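Local atomic coordinates of papain-like protease (Human betacoronavirus 2c EMC/2012, PDB entry 4RNA), a protein that probably cleaves the viral polyprotein as a zinc-containing cysteine protease of the coronavirus papain-like family. Residues 81-95 / 148-162. Sequence-based numbering, arbitrary orientation.
Sequences FLHRFYSLKAAVHGW and TDFIALIMAYGNCTF. With PO4 (phosphate ion), chain C.
With chi1 at 171°, Phe85 holds its ring trans to its own backbone nitrogen and lays one face against Leu153, whose CD2 sits in CH-pi contact 3.6 Å from the centroid of the Phe85 ring. Arg84, one residue earlier, starts the other way, CG beside its backbone nitrogen, and a bend at chi3 (-58°) turns the guanidinium onto the C-terminal end of helix 148-158. There NH1 of Arg84 gives a nearly straight bond of 3.0 Å to Ala156 O, in the guanidinium plane and on a carbonyl lone pair. The acceptor belongs to the last turn, where the Schellman motif at Asn159 ends the helix and Asn159 N shares the same oxygen; a water links Arg84 NH1 to Cys160 O, and Asp78 and Thr80 hold the rest of the guanidinium.

The helix axes come within 8.5 Å where small residues face the partner, Ala152 opposite Lys89 and Ala156 opposite Phe85. The methyl of Ala152 drops among Phe85, Leu88, Lys89 and Val92, with CB of Ala152 3.5 Å from Lys89 N. Ala156 is the matching knob one turn on, among Phe81, Arg84, Phe85 and Leu88. At one border Lys89 NZ forms a salt bridge to Asp149 OD1 (3.1 Å), from the syn side but somewhat out of the carboxylate plane, while Lys141 pairs with the other carboxylate oxygen. Toward the C-terminal end of 81-95, the rings of Trp95 and Phe162 lie nearly parallel but slid apart, CZ2 of Trp95 3.3 Å from CE1 of Phe162, and Ala91 CB covers a face of the Phe162 ring. Met155 SD lies obliquely beside the Trp95 ring, a Met-aromatic contact. This is knobs-into-holes packing of a helix pair crossing at 136°, part of the helical thumb subdomain of coronavirus papain-like proteases.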
# COMPACT_ATOMS: atom_id res chain seq x y z
N PHE A 81 -6.72 -5.99 6.52
CA PHE A 81 -7.42 -5.76 5.22
C PHE A 81 -8.95 -5.95 5.31
O PHE A 81 -9.71 -5.16 4.74
CB PHE A 81 -6.90 -6.80 4.19
CG PHE A 81 -7.67 -6.75 2.86
CD1 PHE A 81 -8.80 -7.53 2.66
CD2 PHE A 81 -7.28 -5.86 1.82
CE1 PHE A 81 -9.52 -7.48 1.44
CE2 PHE A 81 -7.96 -5.82 0.58
CZ PHE A 81 -9.12 -6.59 0.41
N LEU A 82 -9.43 -6.98 6.05
CA LEU A 82 -10.91 -7.11 6.14
C LEU A 82 -11.50 -5.94 6.86
O LEU A 82 -12.56 -5.44 6.40
CB LEU A 82 -11.40 -8.34 6.85
CG LEU A 82 -11.18 -9.60 6.00
CD1 LEU A 82 -11.35 -11.00 6.70
CD2 LEU A 82 -11.97 -9.50 4.67
N HIS A 83 -10.90 -5.61 8.00
CA HIS A 83 -11.51 -4.44 8.74
C HIS A 83 -11.56 -3.25 7.83
O HIS A 83 -12.52 -2.39 7.90
CB HIS A 83 -10.77 -4.08 10.03
CG HIS A 83 -11.51 -2.98 10.84
ND1 HIS A 83 -11.22 -1.66 10.71
CD2 HIS A 83 -12.59 -3.07 11.73
CE1 HIS A 83 -12.07 -0.93 11.49
NE2 HIS A 83 -12.91 -1.79 12.11
N ARG A 84 -10.46 -3.00 7.15
CA ARG A 84 -10.44 -1.79 6.26
C ARG A 84 -11.44 -1.85 5.09
O ARG A 84 -12.17 -0.92 4.84
CB ARG A 84 -9.02 -1.45 5.78
CG ARG A 84 -8.08 -1.02 6.93
CD ARG A 84 -6.63 -0.71 6.46
NE ARG A 84 -5.97 -1.86 5.76
CZ ARG A 84 -5.80 -1.96 4.45
NH1 ARG A 84 -6.30 -1.05 3.61
NH2 ARG A 84 -5.21 -3.06 3.96
N PHE A 85 -11.52 -2.98 4.41
CA PHE A 85 -12.47 -3.17 3.34
C PHE A 85 -13.93 -3.04 3.83
O PHE A 85 -14.73 -2.31 3.21
CB PHE A 85 -12.21 -4.58 2.66
CG PHE A 85 -13.30 -4.95 1.69
CD1 PHE A 85 -13.65 -4.05 0.66
CD2 PHE A 85 -13.95 -6.18 1.77
CE1 PHE A 85 -14.65 -4.37 -0.23
CE2 PHE A 85 -14.95 -6.53 0.86
CZ PHE A 85 -15.30 -5.61 -0.14
N TYR A 86 -14.24 -3.60 5.02
CA TYR A 86 -15.60 -3.61 5.41
C TYR A 86 -15.93 -2.19 5.78
O TYR A 86 -17.00 -1.78 5.39
CB TYR A 86 -15.94 -4.47 6.65
CG TYR A 86 -15.74 -6.00 6.47
CD1 TYR A 86 -15.83 -6.61 5.21
CD2 TYR A 86 -15.53 -6.81 7.59
CE1 TYR A 86 -15.65 -7.99 5.08
CE2 TYR A 86 -15.35 -8.20 7.45
CZ TYR A 86 -15.42 -8.76 6.19
OH TYR A 86 -15.20 -10.15 6.12
N SER A 87 -15.01 -1.46 6.44
CA SER A 87 -15.32 -0.02 6.81
C SER A 87 -15.42 0.86 5.55
O SER A 87 -16.21 1.81 5.55
CB SER A 87 -14.22 0.63 7.71
OG SER A 87 -13.92 -0.21 8.83
N LEU A 88 -14.50 0.67 4.58
CA LEU A 88 -14.53 1.42 3.30
C LEU A 88 -15.85 1.22 2.59
O LEU A 88 -16.44 2.20 2.13
CB LEU A 88 -13.40 1.05 2.35
CG LEU A 88 -12.11 1.69 2.87
CD1 LEU A 88 -10.91 0.94 2.37
CD2 LEU A 88 -12.02 3.19 2.61
N LYS A 89 -16.26 -0.06 2.45
CA LYS A 89 -17.56 -0.40 1.81
C LYS A 89 -18.75 0.40 2.43
O LYS A 89 -19.51 1.14 1.72
CB LYS A 89 -17.69 -1.93 1.78
CG LYS A 89 -18.87 -2.43 1.01
CD LYS A 89 -18.87 -3.93 0.98
CE LYS A 89 -20.31 -4.32 0.84
NZ LYS A 89 -20.36 -5.65 0.19
N ALA A 90 -18.83 0.37 3.76
CA ALA A 90 -19.81 1.20 4.49
C ALA A 90 -19.69 2.68 4.10
O ALA A 90 -20.68 3.31 3.76
CB ALA A 90 -19.65 1.01 6.01
N ALA A 91 -18.48 3.25 4.15
CA ALA A 91 -18.30 4.66 3.81
C ALA A 91 -18.55 4.97 2.32
O ALA A 91 -19.22 5.93 2.00
CB ALA A 91 -16.90 5.13 4.22
N VAL A 92 -18.03 4.16 1.40
CA VAL A 92 -18.13 4.59 -0.01
C VAL A 92 -19.61 4.49 -0.50
O VAL A 92 -20.00 5.07 -1.52
CB VAL A 92 -17.11 3.93 -0.98
CG1 VAL A 92 -15.66 3.99 -0.49
CG2 VAL A 92 -17.49 2.54 -1.35
N HIS A 93 -20.43 3.81 0.28
CA HIS A 93 -21.86 3.67 -0.01
C HIS A 93 -22.60 4.97 -0.11
O HIS A 93 -23.55 5.08 -0.85
CB HIS A 93 -22.56 2.77 1.02
CG HIS A 93 -23.27 1.63 0.38
ND1 HIS A 93 -22.96 0.35 0.63
CD2 HIS A 93 -24.23 1.62 -0.62
CE1 HIS A 93 -23.71 -0.45 -0.14
NE2 HIS A 93 -24.49 0.34 -0.91
N GLY A 94 -22.16 5.97 0.62
CA GLY A 94 -22.76 7.28 0.48
C GLY A 94 -22.17 8.13 -0.64
O GLY A 94 -22.39 9.33 -0.71
N TRP A 95 -21.36 7.56 -1.53
CA TRP A 95 -20.92 8.32 -2.68
C TRP A 95 -21.90 8.17 -3.83
O TRP A 95 -22.79 7.31 -3.78
CB TRP A 95 -19.52 7.84 -3.07
CG TRP A 95 -18.41 8.35 -2.16
CD1 TRP A 95 -18.51 9.30 -1.12
CD2 TRP A 95 -17.00 7.98 -2.23
NE1 TRP A 95 -17.26 9.52 -0.54
CE2 TRP A 95 -16.31 8.75 -1.17
CE3 TRP A 95 -16.26 7.10 -3.04
CZ2 TRP A 95 -14.92 8.64 -0.96
CZ3 TRP A 95 -14.87 7.02 -2.82
CH2 TRP A 95 -14.22 7.76 -1.81
N THR A 148 -19.98 0.05 -5.68
CA THR A 148 -19.52 0.17 -4.29
C THR A 148 -18.37 -0.81 -3.96
O THR A 148 -17.32 -0.39 -3.47
CB THR A 148 -20.68 -0.04 -3.32
OG1 THR A 148 -21.65 0.96 -3.60
CG2 THR A 148 -20.20 0.09 -1.82
N ASP A 149 -18.53 -2.08 -4.26
CA ASP A 149 -17.49 -2.97 -3.85
C ASP A 149 -16.19 -2.65 -4.54
O ASP A 149 -15.12 -2.81 -3.96
CB ASP A 149 -17.82 -4.41 -4.20
CG ASP A 149 -18.86 -4.99 -3.26
OD1 ASP A 149 -19.31 -4.28 -2.35
OD2 ASP A 149 -19.24 -6.16 -3.45
N PHE A 150 -16.26 -2.32 -5.84
CA PHE A 150 -15.02 -2.17 -6.61
C PHE A 150 -14.23 -0.96 -6.12
O PHE A 150 -13.02 -0.97 -5.95
CB PHE A 150 -15.36 -2.02 -8.09
CG PHE A 150 -14.15 -2.00 -8.99
CD1 PHE A 150 -13.36 -3.17 -9.13
CD2 PHE A 150 -13.87 -0.91 -9.77
CE1 PHE A 150 -12.28 -3.17 -10.01
CE2 PHE A 150 -12.79 -0.90 -10.67
CZ PHE A 150 -11.99 -2.04 -10.77
N ILE A 151 -14.94 0.08 -5.84
CA ILE A 151 -14.31 1.24 -5.31
C ILE A 151 -13.72 0.94 -3.92
O ILE A 151 -12.55 1.32 -3.67
CB ILE A 151 -15.26 2.43 -5.21
CG1 ILE A 151 -15.74 2.87 -6.61
CG2 ILE A 151 -14.56 3.54 -4.48
CD1 ILE A 151 -17.01 3.67 -6.50
N ALA A 152 -14.48 0.29 -3.02
CA ALA A 152 -13.95 -0.01 -1.66
C ALA A 152 -12.74 -0.97 -1.75
O ALA A 152 -11.75 -0.84 -1.03
CB ALA A 152 -15.07 -0.59 -0.76
N LEU A 153 -12.80 -1.90 -2.67
CA LEU A 153 -11.64 -2.74 -2.86
C LEU A 153 -10.36 -2.06 -3.39
O LEU A 153 -9.26 -2.33 -2.90
CB LEU A 153 -12.00 -3.90 -3.77
CG LEU A 153 -12.78 -5.08 -3.16
CD1 LEU A 153 -13.06 -6.09 -4.25
CD2 LEU A 153 -12.05 -5.77 -2.00
N ILE A 154 -10.50 -1.18 -4.40
CA ILE A 154 -9.38 -0.40 -4.89
C ILE A 154 -8.81 0.36 -3.72
O ILE A 154 -7.60 0.37 -3.54
CB ILE A 154 -9.82 0.58 -6.03
CG1 ILE A 154 -10.12 -0.18 -7.31
CG2 ILE A 154 -8.79 1.69 -6.26
CD1 ILE A 154 -10.60 0.82 -8.36
N MET A 155 -9.65 1.02 -2.93
CA MET A 155 -9.16 1.74 -1.76
C MET A 155 -8.43 0.83 -0.71
O MET A 155 -7.37 1.23 -0.14
CB MET A 155 -10.32 2.51 -1.13
CG MET A 155 -10.70 3.67 -2.00
SD MET A 155 -12.11 4.48 -1.25
CE MET A 155 -11.24 5.67 -0.22
N ALA A 156 -8.96 -0.38 -0.49
CA ALA A 156 -8.39 -1.32 0.48
C ALA A 156 -7.06 -1.82 -0.00
O ALA A 156 -6.03 -1.69 0.71
CB ALA A 156 -9.38 -2.45 0.81
N TYR A 157 -7.04 -2.32 -1.25
CA TYR A 157 -5.79 -2.80 -1.84
C TYR A 157 -4.78 -1.63 -2.02
O TYR A 157 -3.59 -1.85 -1.93
CB TYR A 157 -6.07 -3.43 -3.20
CG TYR A 157 -6.63 -4.83 -3.13
CD1 TYR A 157 -5.89 -5.90 -2.55
CD2 TYR A 157 -7.91 -5.10 -3.60
CE1 TYR A 157 -6.42 -7.19 -2.45
CE2 TYR A 157 -8.48 -6.39 -3.49
CZ TYR A 157 -7.72 -7.42 -2.95
OH TYR A 157 -8.25 -8.67 -2.86
N GLY A 158 -5.27 -0.39 -2.18
CA GLY A 158 -4.41 0.77 -2.47
C GLY A 158 -3.94 1.50 -1.20
O GLY A 158 -3.10 2.39 -1.23
N ASN A 159 -4.49 1.08 -0.07
CA ASN A 159 -4.20 1.61 1.22
C ASN A 159 -4.55 3.04 1.26
O ASN A 159 -3.80 3.81 1.81
CB ASN A 159 -2.72 1.46 1.55
CG ASN A 159 -2.35 0.03 1.78
OD1 ASN A 159 -3.01 -0.67 2.52
ND2 ASN A 159 -1.29 -0.42 1.13
N CYS A 160 -5.70 3.37 0.66
CA CYS A 160 -6.25 4.73 0.70
C CYS A 160 -6.97 4.92 2.01
O CYS A 160 -7.63 4.00 2.52
CB CYS A 160 -7.17 5.00 -0.52
SG CYS A 160 -6.38 4.43 -2.05
N THR A 161 -6.85 6.13 2.53
CA THR A 161 -7.46 6.47 3.80
C THR A 161 -8.62 7.31 3.35
O THR A 161 -8.43 8.24 2.57
CB THR A 161 -6.48 7.32 4.70
OG1 THR A 161 -5.18 6.70 4.78
CG2 THR A 161 -7.01 7.48 6.06
N PHE A 162 -9.81 6.91 3.76
CA PHE A 162 -11.00 7.61 3.41
C PHE A 162 -10.86 9.08 3.79
O PHE A 162 -10.54 9.41 4.95
CB PHE A 162 -12.21 6.97 4.12
CG PHE A 162 -13.53 7.54 3.69
CD1 PHE A 162 -14.16 7.10 2.53
CD2 PHE A 162 -14.14 8.54 4.43
CE1 PHE A 162 -15.38 7.62 2.14
CE2 PHE A 162 -15.35 9.08 4.03
CZ PHE A 162 -15.97 8.63 2.88
P PO4 C . -21.15 3.88 -5.50
O1 PO4 C . -21.76 4.04 -4.10
O2 PO4 C . -20.34 2.60 -5.55
O3 PO4 C . -20.25 5.08 -5.73
O4 PO4 C . -22.24 3.80 -6.57
O HOH W 1 -3.40 -3.16 1.97
O HOH W 2 -7.02 1.44 3.50